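Local coordinates for protein isoaspartyl dipeptidase (PDB 7CDH) that probably hydrolyses beta-aspartyl (isoaspartyl) dipeptides as a zinc-dependent M38 metallopeptidase of the amidohydrolase family, and is thought to act in protein repair, at residues T263-I268 with W311-K316; V21-K26 with S366-G371; F11-I16 with L53-I58. One frame throughout, in Å; residues are numbered along the deposited sequence.

In the fold
Following the chain from the N terminus, residues 11-16 open interaction 3 and residues 21-26 open interaction 2 before residues 53-58 close the first of these, a loop with no helix, about half of it strand. The two contacts therefore cross, and they touch where Val21 packs on Leu53. Interaction 1 opens and closes much later, at 263-268 and 311-316, and falls wholly within the long span that ends when 366-371 comes back to the N-terminal strands. Interaction 1 joins two helices of the barrel; interaction 2 unites the two ends of the chain in the beta domain. Interaction 3 lies between them, its Leu54 and Leu57 meeting Trp311 of the helix 309-318.

Interaction 1. Residues T263-I268 with W311-K316; sequences TTIDAI and WYTIRK
With chi1 at -43°, Ile265 keeps CG1 beside its own backbone N and swings CD1 across to Lys316, whose CB it meets at 3.3 Å. In Thr313 the hydroxyl lies beside the backbone N (chi1 -65°), which leaves CG2 anti to that N, and this methyl faces the CG2 of Thr264 at 4.0 Å, the two side chains crossing at about a right angle. Ile268 adds its CD1 beside the same Thr313 methyl. The helices 264-273 and 309-318 approach within 10.2 Å between the axes of their short segments, at 57°. Branched residues suit this junction because they offer methyls close to the backbone. The threonine hydroxyls bond elsewhere: Thr264 OG1 to Ser226 and Thr248, Thr313 OG1 to Ala309 of its own helix. Lys316 offers its CB; its amine turns to a bound glycerol and, weakly, to Glu319. Were Ile265 cut back to an alanine, Lys316 CB and the Thr313 methyl would probably lose their apolar neighbour, opening a gap. Thr263 and Asp266 form a capping box at the start of the first helix. Across the interface the chemistry is apolar, implying that shape and burial, rather than directed bonds, hold these helices together.

Interaction 2. Residues V21-K26 with S366-G371; sequences VIFYHK and SVISKG
Phe23 and Gly371 form the buried side of this contact. The ring of Phe23 presents its CE2 edge to Gly371 O, lying near the ring plane at 3.7 Å, while Ile368 crosses it at about a right angle with CG2 4.1 Å from CE2. Phe354 meets the same ring edge-to-face, so a large flat residue suits the place. Gly371 lies against the backbone: its CA-H points almost straight at Tyr24 O (177° at the hydrogen), where a side chain on CA would collide with that oxygen, and its positive phi of 80° also favours glycine. Toward solvent the fit is looser. His25 and Lys370 are partly exposed and cross obliquely; ND1 of His25 lies 3.4 Å from Lys370 O, but the angle is too poor for a hydrogen bond. Lys370 keeps only its CB near the imidazole and sends its amine to Leu121 O and Glu117 O, while His25 also packs on Lys26 of the second subunit. Lys370 and Gly371 have the backbone angles of a type I' turn, joining antiparallel strands 364-369 and 372-376. A C-terminal hairpin against strand 19-23 is consistent with the small beta domain of amidohydrolases, built from both ends of the chain.

Interaction 3. Residues F11-I16 with L53-I58; sequences FSPEYI and LLPGLI
Phe11 lays its ring beside Leu54, the two side chains pointing the same way with CD1 of Phe11 3.9 Å from CD1 of Leu54. CG beside the backbone N (chi1 -61°) sets the ring there, and CD1 of Tyr15 lies over one face, toward the rim. Beneath it the backbones pair in parallel: Phe11 N donates to Leu53 O (2.9 Å, 160° at the hydrogen), approaching nearly along the C=O axis, and Leu53 also pairs with Lys9. The next bond of such a pairing would come from residue 55, but Pro55 has no N-H, and its CD faces Phe11 O at 3.3 Å instead. Pro55 CG then packs against Pro13 CD (4.3 Å). Beyond Phe11 the chain turns through a cis peptide before Pro13, and Ser12 closes the turn: its N and its OG both donate to Glu14 O, the hydroxyl in the carbonyl plane on a lone pair (2.8 Å). Strand 51-59 leads on toward the zinc ligands His61 and His63. One backbone bond followed by a proline implies that the pairing with strand 8-11 stops here, while the other edge stays bonded to strand 354-358; a proline methylene meets the carbonyl where an N-H would be, and further cohesion comes from apolar packing.

Interaction 1. Residues T263-I268 with W311-K316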
loop_
_atom_site.group_PDB
_atom_site.type_symbol
_atom_site.label_atom_id
_atom_site.label_comp_id
_atom_site.label_asym_id
_atom_site.label_seq_id
_atom_site.Cartn_x
_atom_site.Cartn_y
_atom_site.Cartn_z
ATOM N N THR A 263 -19.728 23.767 -39.081
ATOM C CA THR A 263 -19.982 22.363 -38.750
ATOM C C THR A 263 -18.827 21.499 -39.233
ATOM O O THR A 263 -17.944 22.009 -39.936
ATOM C CB THR A 263 -21.290 21.907 -39.378
ATOM O OG1 THR A 263 -20.979 21.767 -40.763
ATOM C CG2 THR A 263 -22.403 22.894 -39.097
ATOM N N THR A 264 -18.873 20.226 -38.842
ATOM C CA THR A 264 -17.985 19.152 -39.331
ATOM C C THR A 264 -18.051 19.098 -40.872
ATOM O O THR A 264 -17.007 18.867 -41.488
ATOM C CB THR A 264 -18.299 17.849 -38.585
ATOM O OG1 THR A 264 -17.770 18.052 -37.277
ATOM C CG2 THR A 264 -17.630 16.633 -39.186
ATOM N N ILE A 265 -19.215 19.294 -41.482
ATOM C CA ILE A 265 -19.340 19.326 -42.974
ATOM C C ILE A 265 -18.416 20.427 -43.543
ATOM O O ILE A 265 -17.606 20.132 -44.453
ATOM C CB ILE A 265 -20.797 19.524 -43.462
ATOM C CG1 ILE A 265 -21.845 18.696 -42.706
ATOM C CG2 ILE A 265 -20.855 19.225 -44.949
ATOM C CD1 ILE A 265 -21.615 17.218 -42.788
ATOM N N ASP A 266 -18.509 21.652 -43.031
ATOM C CA ASP A 266 -17.637 22.769 -43.470
ATOM C C ASP A 266 -16.186 22.362 -43.246
ATOM O O ASP A 266 -15.349 22.558 -44.149
ATOM C CB ASP A 266 -17.978 24.066 -42.743
ATOM C CG ASP A 266 -19.422 24.489 -42.964
ATOM O OD1 ASP A 266 -19.877 24.467 -44.159
ATOM O OD2 ASP A 266 -20.099 24.802 -41.941
ATOM N N ALA A 267 -15.893 21.813 -42.073
ATOM C CA ALA A 267 -14.526 21.420 -41.685
ATOM C C ALA A 267 -13.945 20.459 -42.735
ATOM O O ALA A 267 -12.802 20.659 -43.172
ATOM C CB ALA A 267 -14.576 20.829 -40.297
ATOM N N ILE A 268 -14.695 19.435 -43.111
ATOM C CA ILE A 268 -14.212 18.373 -44.041
ATOM C C ILE A 268 -13.959 18.987 -45.435
ATOM O O ILE A 268 -12.992 18.563 -46.135
ATOM C CB ILE A 268 -15.223 17.210 -44.082
ATOM C CG1 ILE A 268 -15.163 16.425 -42.775
ATOM C CG2 ILE A 268 -15.019 16.306 -45.305
ATOM C CD1 ILE A 268 -16.228 15.373 -42.651
ATOM N N TRP A 311 -22.223 7.455 -40.856
ATOM C CA TRP A 311 -22.705 7.289 -42.240
ATOM C C TRP A 311 -23.554 8.511 -42.609
ATOM O O TRP A 311 -23.487 8.993 -43.762
ATOM C CB TRP A 311 -23.447 5.967 -42.381
ATOM C CG TRP A 311 -23.908 5.697 -43.773
ATOM C CD1 TRP A 311 -25.197 5.532 -44.173
ATOM C CD2 TRP A 311 -23.093 5.604 -44.951
ATOM N NE1 TRP A 311 -25.239 5.299 -45.509
ATOM C CE2 TRP A 311 -23.967 5.327 -46.018
ATOM C CE3 TRP A 311 -21.720 5.679 -45.204
ATOM C CZ2 TRP A 311 -23.514 5.151 -47.327
ATOM C CZ3 TRP A 311 -21.272 5.524 -46.495
ATOM C CH2 TRP A 311 -22.158 5.262 -47.542
ATOM N N TYR A 312 -24.263 9.062 -41.643
ATOM C CA TYR A 312 -25.029 10.308 -41.842
ATOM C C TYR A 312 -24.075 11.403 -42.334
ATOM O O TYR A 312 -24.446 12.133 -43.277
ATOM C CB TYR A 312 -25.746 10.699 -40.552
ATOM C CG TYR A 312 -26.589 11.943 -40.657
ATOM C CD1 TYR A 312 -27.835 11.928 -41.255
ATOM C CD2 TYR A 312 -26.133 13.143 -40.166
ATOM C CE1 TYR A 312 -28.613 13.071 -41.334
ATOM C CE2 TYR A 312 -26.884 14.296 -40.247
ATOM C CZ TYR A 312 -28.132 14.258 -40.827
ATOM O OH TYR A 312 -28.852 15.409 -40.885
ATOM N N THR A 313 -22.922 11.547 -41.677
ATOM C CA THR A 313 -21.956 12.660 -41.911
ATOM C C THR A 313 -21.320 12.445 -43.292
ATOM O O THR A 313 -21.278 13.391 -44.043
ATOM C CB THR A 313 -20.963 12.850 -40.750
ATOM O OG1 THR A 313 -21.718 13.266 -39.600
ATOM C CG2 THR A 313 -19.897 13.891 -41.029
ATOM N N ILE A 314 -20.973 11.218 -43.644
ATOM C CA ILE A 314 -20.450 10.869 -44.990
ATOM C C ILE A 314 -21.487 11.261 -46.069
ATOM O O ILE A 314 -21.095 11.876 -47.086
ATOM C CB ILE A 314 -20.068 9.388 -45.034
ATOM C CG1 ILE A 314 -18.841 9.117 -44.167
ATOM C CG2 ILE A 314 -19.848 8.912 -46.468
ATOM C CD1 ILE A 314 -18.623 7.646 -43.894
ATOM N N ARG A 315 -22.762 10.955 -45.855
ATOM C CA ARG A 315 -23.851 11.285 -46.799
ATOM C C ARG A 315 -23.978 12.811 -46.921
ATOM O O ARG A 315 -24.229 13.283 -48.046
ATOM C CB ARG A 315 -25.165 10.633 -46.376
ATOM C CG ARG A 315 -25.226 9.152 -46.705
ATOM C CD ARG A 315 -26.576 8.559 -46.411
ATOM N NE ARG A 315 -27.521 8.979 -47.431
ATOM C CZ ARG A 315 -28.749 8.476 -47.603
ATOM N NH1 ARG A 315 -29.203 7.521 -46.809
ATOM N NH2 ARG A 315 -29.517 8.933 -48.583
ATOM N N LYS A 316 -23.767 13.581 -45.854
ATOM C CA LYS A 316 -23.893 15.057 -45.958
ATOM C C LYS A 316 -22.731 15.631 -46.774
ATOM O O LYS A 316 -22.933 16.665 -47.437
ATOM C CB LYS A 316 -23.994 15.734 -44.591
ATOM C CG LYS A 316 -25.365 15.657 -43.931
ATOM C CD LYS A 316 -26.538 16.013 -44.813
ATOM C CE LYS A 316 -27.744 16.470 -44.014
ATOM N NZ LYS A 316 -29.031 16.088 -44.649
#

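Interaction 2. Residues V21-K26 with S366-G371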
loop_
_atom_site.group_PDB
_atom_site.type_symbol
_atom_site.label_atom_id
_atom_site.label_comp_id
_atom_site.label_asym_id
_atom_site.label_seq_id
_atom_site.Cartn_x
_atom_site.Cartn_y
_atom_site.Cartn_z
ATOM N N VAL A 21 -15.349 -10.155 -55.124
ATOM C CA VAL A 21 -14.559 -10.282 -53.862
ATOM C C VAL A 21 -14.803 -11.656 -53.244
ATOM O O VAL A 21 -15.981 -11.978 -52.964
ATOM C CB VAL A 21 -14.858 -9.166 -52.843
ATOM C CG1 VAL A 21 -13.818 -9.198 -51.744
ATOM C CG2 VAL A 21 -14.889 -7.776 -53.469
ATOM N N ILE A 22 -13.720 -12.425 -53.094
ATOM C CA ILE A 22 -13.688 -13.772 -52.450
ATOM C C ILE A 22 -13.010 -13.621 -51.085
ATOM O O ILE A 22 -11.877 -13.097 -51.050
ATOM C CB ILE A 22 -12.931 -14.781 -53.332
ATOM C CG1 ILE A 22 -13.382 -14.731 -54.790
ATOM C CG2 ILE A 22 -13.070 -16.184 -52.775
ATOM C CD1 ILE A 22 -12.236 -14.795 -55.769
ATOM N N PHE A 23 -13.654 -14.081 -50.011
ATOM C CA PHE A 23 -13.151 -13.892 -48.621
ATOM C C PHE A 23 -13.563 -15.072 -47.720
ATOM O O PHE A 23 -14.581 -15.733 -47.986
ATOM C CB PHE A 23 -13.637 -12.539 -48.087
ATOM C CG PHE A 23 -15.135 -12.378 -48.107
ATOM C CD1 PHE A 23 -15.783 -11.933 -49.238
ATOM C CD2 PHE A 23 -15.900 -12.683 -47.000
ATOM C CE1 PHE A 23 -17.159 -11.796 -49.259
ATOM C CE2 PHE A 23 -17.279 -12.549 -47.017
ATOM C CZ PHE A 23 -17.907 -12.104 -48.147
ATOM N N TYR A 24 -12.729 -15.364 -46.720
ATOM C CA TYR A 24 -13.054 -16.183 -45.521
ATOM C C TYR A 24 -13.285 -15.204 -44.358
ATOM O O TYR A 24 -14.385 -14.630 -44.260
ATOM C CB TYR A 24 -11.910 -17.170 -45.252
ATOM C CG TYR A 24 -12.241 -18.381 -44.413
ATOM C CD1 TYR A 24 -13.310 -18.413 -43.535
ATOM C CD2 TYR A 24 -11.451 -19.517 -44.498
ATOM C CE1 TYR A 24 -13.606 -19.554 -42.800
ATOM C CE2 TYR A 24 -11.734 -20.663 -43.774
ATOM C CZ TYR A 24 -12.817 -20.688 -42.920
ATOM O OH TYR A 24 -13.091 -21.836 -42.228
ATOM N N HIS A 25 -12.266 -15.030 -43.512
ATOM C CA HIS A 25 -12.141 -13.992 -42.463
ATOM C C HIS A 25 -11.309 -12.858 -43.045
ATOM O O HIS A 25 -11.533 -11.701 -42.669
ATOM C CB HIS A 25 -11.471 -14.577 -41.201
ATOM C CG HIS A 25 -12.290 -15.618 -40.497
ATOM N ND1 HIS A 25 -13.052 -15.332 -39.366
ATOM C CD2 HIS A 25 -12.474 -16.935 -40.745
ATOM C CE1 HIS A 25 -13.662 -16.429 -38.957
ATOM N NE2 HIS A 25 -13.325 -17.427 -39.785
ATOM N N LYS A 26 -10.377 -13.205 -43.936
ATOM C CA LYS A 26 -9.587 -12.232 -44.721
ATOM C C LYS A 26 -9.978 -12.284 -46.209
ATOM O O LYS A 26 -10.541 -13.301 -46.688
ATOM C CB LYS A 26 -8.109 -12.484 -44.440
ATOM C CG LYS A 26 -7.751 -12.363 -42.965
ATOM C CD LYS A 26 -6.436 -11.694 -42.710
ATOM C CE LYS A 26 -5.877 -11.930 -41.327
ATOM N NZ LYS A 26 -4.405 -12.119 -41.403
ATOM N N SER A 366 -26.333 -4.234 -46.406
ATOM C CA SER A 366 -25.640 -5.413 -45.846
ATOM C C SER A 366 -24.341 -5.001 -45.158
ATOM O O SER A 366 -23.747 -3.964 -45.531
ATOM C CB SER A 366 -25.487 -6.478 -46.896
ATOM O OG SER A 366 -26.776 -6.893 -47.319
ATOM N N VAL A 367 -23.987 -5.741 -44.112
ATOM C CA VAL A 367 -22.825 -5.430 -43.241
ATOM C C VAL A 367 -22.100 -6.727 -42.945
ATOM O O VAL A 367 -22.749 -7.652 -42.483
ATOM C CB VAL A 367 -23.226 -4.728 -41.944
ATOM C CG1 VAL A 367 -21.989 -4.394 -41.132
ATOM C CG2 VAL A 367 -24.013 -3.477 -42.232
ATOM N N ILE A 368 -20.810 -6.751 -43.244
ATOM C CA ILE A 368 -19.956 -7.958 -43.124
ATOM C C ILE A 368 -18.758 -7.605 -42.235
ATOM O O ILE A 368 -18.177 -6.517 -42.419
ATOM C CB ILE A 368 -19.569 -8.453 -44.523
ATOM C CG1 ILE A 368 -20.825 -8.713 -45.356
ATOM C CG2 ILE A 368 -18.694 -9.686 -44.456
ATOM C CD1 ILE A 368 -20.530 -9.260 -46.725
ATOM N N SER A 369 -18.477 -8.460 -41.243
ATOM C CA SER A 369 -17.359 -8.306 -40.278
ATOM C C SER A 369 -16.696 -9.663 -40.114
ATOM O O SER A 369 -17.413 -10.620 -39.839
ATOM C CB SER A 369 -17.823 -7.755 -38.966
ATOM O OG SER A 369 -16.709 -7.493 -38.124
ATOM N N LYS A 370 -15.393 -9.729 -40.354
ATOM C CA LYS A 370 -14.634 -10.987 -40.278
ATOM C C LYS A 370 -15.326 -11.996 -41.193
ATOM O O LYS A 370 -15.247 -13.216 -40.925
ATOM C CB LYS A 370 -14.574 -11.475 -38.827
ATOM C CG LYS A 370 -14.142 -10.420 -37.815
ATOM C CD LYS A 370 -14.182 -10.861 -36.362
ATOM C CE LYS A 370 -15.332 -10.253 -35.582
ATOM N NZ LYS A 370 -15.055 -10.205 -34.128
ATOM N N GLY A 371 -15.983 -11.503 -42.239
ATOM C CA GLY A 371 -16.533 -12.346 -43.320
ATOM C C GLY A 371 -17.842 -12.994 -42.936
ATOM O O GLY A 371 -18.268 -13.870 -43.666
#

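Interaction 3. Residues F11-I16 with L53-I58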
loop_
_atom_site.group_PDB
_atom_site.type_symbol
_atom_site.label_atom_id
_atom_site.label_comp_id
_atom_site.label_asym_id
_atom_site.label_seq_id
_atom_site.Cartn_x
_atom_site.Cartn_y
_atom_site.Cartn_z
ATOM N N PHE A 11 -15.571 0.219 -53.860
ATOM C CA PHE A 11 -14.693 1.315 -53.381
ATOM C C PHE A 11 -13.802 0.752 -52.284
ATOM O O PHE A 11 -14.302 0.279 -51.276
ATOM C CB PHE A 11 -15.501 2.495 -52.871
ATOM C CG PHE A 11 -16.389 3.153 -53.885
ATOM C CD1 PHE A 11 -17.577 2.571 -54.282
ATOM C CD2 PHE A 11 -16.055 4.389 -54.408
ATOM C CE1 PHE A 11 -18.415 3.206 -55.190
ATOM C CE2 PHE A 11 -16.893 5.026 -55.308
ATOM C CZ PHE A 11 -18.068 4.431 -55.702
ATOM N N SER A 12 -12.500 0.803 -52.498
ATOM C CA SER A 12 -11.515 -0.045 -51.807
ATOM C C SER A 12 -10.799 0.674 -50.651
ATOM O O SER A 12 -10.070 0.009 -49.909
ATOM C CB SER A 12 -10.536 -0.566 -52.843
ATOM O OG SER A 12 -9.745 0.508 -53.366
ATOM N N PRO A 13 -10.904 2.003 -50.381
ATOM C CA PRO A 13 -11.891 2.941 -50.920
ATOM C C PRO A 13 -11.683 3.630 -52.294
ATOM O O PRO A 13 -12.658 4.212 -52.794
ATOM C CB PRO A 13 -11.871 4.037 -49.833
ATOM C CG PRO A 13 -10.451 4.090 -49.368
ATOM C CD PRO A 13 -10.020 2.652 -49.401
ATOM N N GLU A 14 -10.495 3.567 -52.900
ATOM C CA GLU A 14 -10.294 3.978 -54.325
ATOM C C GLU A 14 -11.285 3.213 -55.209
ATOM O O GLU A 14 -11.409 1.982 -55.048
ATOM C CB GLU A 14 -8.881 3.688 -54.834
ATOM C CG GLU A 14 -7.851 4.704 -54.389
ATOM C CD GLU A 14 -6.410 4.212 -54.450
ATOM O OE1 GLU A 14 -5.653 4.683 -55.336
ATOM O OE2 GLU A 14 -6.040 3.364 -53.601
ATOM N N TYR A 15 -11.973 3.914 -56.109
ATOM C CA TYR A 15 -13.001 3.311 -56.993
ATOM C C TYR A 15 -12.298 2.400 -58.008
ATOM O O TYR A 15 -11.427 2.876 -58.743
ATOM C CB TYR A 15 -13.831 4.390 -57.688
ATOM C CG TYR A 15 -14.868 3.809 -58.606
ATOM C CD1 TYR A 15 -15.998 3.211 -58.088
ATOM C CD2 TYR A 15 -14.702 3.806 -59.978
ATOM C CE1 TYR A 15 -16.952 2.642 -58.908
ATOM C CE2 TYR A 15 -15.653 3.248 -60.816
ATOM C CZ TYR A 15 -16.784 2.668 -60.278
ATOM O OH TYR A 15 -17.751 2.124 -61.063
ATOM N N ILE A 16 -12.621 1.112 -58.002
ATOM C CA ILE A 16 -12.028 0.119 -58.947
ATOM C C ILE A 16 -13.153 -0.525 -59.772
ATOM O O ILE A 16 -12.885 -1.553 -60.415
ATOM C CB ILE A 16 -11.172 -0.913 -58.192
ATOM C CG1 ILE A 16 -11.998 -1.794 -57.249
ATOM C CG2 ILE A 16 -10.041 -0.223 -57.464
ATOM C CD1 ILE A 16 -11.182 -2.907 -56.632
ATOM N N LEU A 53 -19.993 -1.852 -52.792
ATOM C CA LEU A 53 -19.208 -2.520 -51.732
ATOM C C LEU A 53 -18.135 -1.545 -51.216
ATOM O O LEU A 53 -17.256 -1.156 -52.009
ATOM C CB LEU A 53 -18.570 -3.800 -52.282
ATOM C CG LEU A 53 -17.765 -4.600 -51.256
ATOM C CD1 LEU A 53 -18.688 -5.299 -50.268
ATOM C CD2 LEU A 53 -16.848 -5.610 -51.912
ATOM N N LEU A 54 -18.213 -1.209 -49.922
ATOM C CA LEU A 54 -17.325 -0.257 -49.207
ATOM C C LEU A 54 -16.546 -1.024 -48.129
ATOM O O LEU A 54 -16.916 -2.118 -47.703
ATOM C CB LEU A 54 -18.184 0.853 -48.584
ATOM C CG LEU A 54 -18.654 2.004 -49.484
ATOM C CD1 LEU A 54 -19.098 1.551 -50.860
ATOM C CD2 LEU A 54 -19.781 2.782 -48.824
ATOM N N PRO A 55 -15.429 -0.475 -47.609
ATOM C CA PRO A 55 -14.796 -1.052 -46.434
ATOM C C PRO A 55 -15.705 -0.739 -45.236
ATOM O O PRO A 55 -16.319 0.305 -45.244
ATOM C CB PRO A 55 -13.460 -0.317 -46.326
ATOM C CG PRO A 55 -13.348 0.497 -47.618
ATOM C CD PRO A 55 -14.767 0.762 -48.042
ATOM N N GLY A 56 -15.788 -1.641 -44.248
ATOM C CA GLY A 56 -16.552 -1.370 -43.020
ATOM C C GLY A 56 -16.038 -0.098 -42.365
ATOM O O GLY A 56 -14.816 0.123 -42.377
ATOM N N LEU A 57 -16.939 0.735 -41.870
ATOM C CA LEU A 57 -16.601 2.004 -41.210
ATOM C C LEU A 57 -15.996 1.724 -39.822
ATOM O O LEU A 57 -16.413 0.758 -39.120
ATOM C CB LEU A 57 -17.895 2.800 -41.063
ATOM C CG LEU A 57 -18.674 3.065 -42.342
ATOM C CD1 LEU A 57 -19.906 3.922 -42.051
ATOM C CD2 LEU A 57 -17.786 3.768 -43.340
ATOM N N ILE A 58 -15.014 2.538 -39.467
ATOM C CA ILE A 58 -14.251 2.497 -38.191
ATOM C C ILE A 58 -14.597 3.785 -37.442
ATOM O O ILE A 58 -14.351 4.856 -38.009
ATOM C CB ILE A 58 -12.754 2.405 -38.500
ATOM C CG1 ILE A 58 -12.440 1.189 -39.376
ATOM C CG2 ILE A 58 -11.942 2.431 -37.224
ATOM C CD1 ILE A 58 -11.034 1.216 -39.968
#